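Local atomic coordinates of Cobalt/magnesium transport protein CorA (Methanocaldococcus jannaschii, PDB entry 4EGW), a protein that mediates the influx of magnesium ions across the cell membrane as a homopentamer, closing when cytoplasmic magnesium is high and opening when it is low. Residues A102-F105 against T111-L114. Residues are numbered along the deposited sequence; the frame is centred on the assembly and turned at random.
Sequences APLF and TTSL
Ala102 O receives Thr112 N at 2.8 Å, with the donor lying almost on the extension of the carbonyl bond, and the same oxygen has a CA-H...O contact with Thr111 CA at 3.2 Å. In return, Ala102 N donates to Thr112 O over 2.9 Å; this bond is nearly straight at hydrogen (174°), although the nitrogen sits 26° off the carbonyl plane. The two reciprocal bonds define Ala102 and Thr112 as an antiparallel hydrogen-bonded pair. Pro103 and Thr111 follow as a non-hydrogen-bonded pair whose CA atoms are 4.2 Å apart, while the two short strand segments run well off antiparallel. These pairs belong to the beta hairpin of strands 96-104 and 110-119, in the mixed sheet of the cytoplasmic domain of CorA. Leu104 and Thr112 meet with their side chains nearly perpendicular: CB and CD2 of Leu104 are each 3.9 Å from Thr112 CB. In Thr112 chi1 of -165° swings OG1 to the far side from the backbone nitrogen and puts CG2 between that nitrogen and the carbonyl carbon, 3.6 Å from Ala102 O; the hydroxyl is hydrogen-bonded to Asp129 OD2. Thr111 directs its methyl, CG2, to 4.2 Å from Pro103 CA, whereas its OG1 is hydrogen-bonded to Ser212 OG on helix 193-225. Pro103, whose CB points away from the partner strand, packs its ring on Tyr169 of helix 156-186 and Phe209 of helix 193-225.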
loop_
_atom_site.group_PDB
_atom_site.type_symbol
_atom_site.label_atom_id
_atom_site.label_comp_id
_atom_site.label_asym_id
_atom_site.label_seq_id
_atom_site.Cartn_x
_atom_site.Cartn_y
_atom_site.Cartn_z
ATOM N N ALA A 102 15.270 2.723 -0.398
ATOM C CA ALA A 102 14.179 1.799 -0.228
ATOM C C ALA A 102 14.242 1.223 1.180
ATOM O O ALA A 102 15.325 1.086 1.754
ATOM C CB ALA A 102 14.293 0.704 -1.243
ATOM N N PRO A 103 13.076 0.892 1.748
ATOM C CA PRO A 103 13.029 0.270 3.073
ATOM C C PRO A 103 13.901 -0.993 3.136
ATOM O O PRO A 103 14.019 -1.727 2.160
ATOM C CB PRO A 103 11.541 -0.085 3.235
ATOM C CG PRO A 103 10.826 0.861 2.337
ATOM C CD PRO A 103 11.735 1.000 1.145
ATOM N N LEU A 104 14.515 -1.229 4.287
ATOM C CA LEU A 104 15.391 -2.373 4.497
ATOM C C LEU A 104 14.913 -3.065 5.756
ATOM O O LEU A 104 14.671 -2.424 6.780
ATOM C CB LEU A 104 16.825 -1.902 4.687
ATOM C CG LEU A 104 17.836 -2.937 5.170
ATOM C CD1 LEU A 104 17.918 -4.084 4.196
ATOM C CD2 LEU A 104 19.213 -2.305 5.393
ATOM N N PHE A 105 14.774 -4.376 5.695
ATOM C CA PHE A 105 14.139 -5.088 6.790
ATOM C C PHE A 105 15.146 -5.927 7.563
ATOM O O PHE A 105 16.076 -6.498 6.991
ATOM C CB PHE A 105 12.987 -5.936 6.260
ATOM C CG PHE A 105 12.227 -5.283 5.126
ATOM C CD1 PHE A 105 12.848 -5.027 3.907
ATOM C CD2 PHE A 105 10.895 -4.942 5.269
ATOM C CE1 PHE A 105 12.156 -4.434 2.863
ATOM C CE2 PHE A 105 10.199 -4.358 4.223
ATOM C CZ PHE A 105 10.830 -4.100 3.023
ATOM N N THR A 111 16.514 2.089 5.993
ATOM C CA THR A 111 16.489 2.146 4.540
ATOM C C THR A 111 17.873 1.927 3.970
ATOM O O THR A 111 18.868 2.001 4.687
ATOM C CB THR A 111 15.967 3.472 4.015
ATOM O OG1 THR A 111 16.903 4.505 4.323
ATOM C CG2 THR A 111 14.620 3.792 4.621
ATOM N N THR A 112 17.915 1.635 2.676
ATOM C CA THR A 112 19.125 1.209 2.005
ATOM C C THR A 112 19.069 1.696 0.559
ATOM O O THR A 112 18.007 1.720 -0.059
ATOM C CB THR A 112 19.222 -0.331 2.016
ATOM O OG1 THR A 112 20.552 -0.756 1.667
ATOM C CG2 THR A 112 18.219 -0.928 1.032
ATOM N N SER A 113 20.216 2.084 0.016
ATOM C CA SER A 113 20.254 2.657 -1.321
ATOM C C SER A 113 20.420 1.632 -2.431
ATOM O O SER A 113 21.117 0.613 -2.297
ATOM C CB SER A 113 21.340 3.728 -1.425
ATOM O OG SER A 113 20.958 4.906 -0.734
ATOM N N LEU A 114 19.748 1.905 -3.538
ATOM C CA LEU A 114 19.990 1.161 -4.752
ATOM C C LEU A 114 20.284 2.137 -5.862
ATOM O O LEU A 114 19.722 3.230 -5.904
ATOM C CB LEU A 114 18.799 0.278 -5.118
ATOM C CG LEU A 114 17.369 0.819 -5.144
ATOM C CD1 LEU A 114 17.321 2.317 -5.149
ATOM C CD2 LEU A 114 16.640 0.259 -6.354
#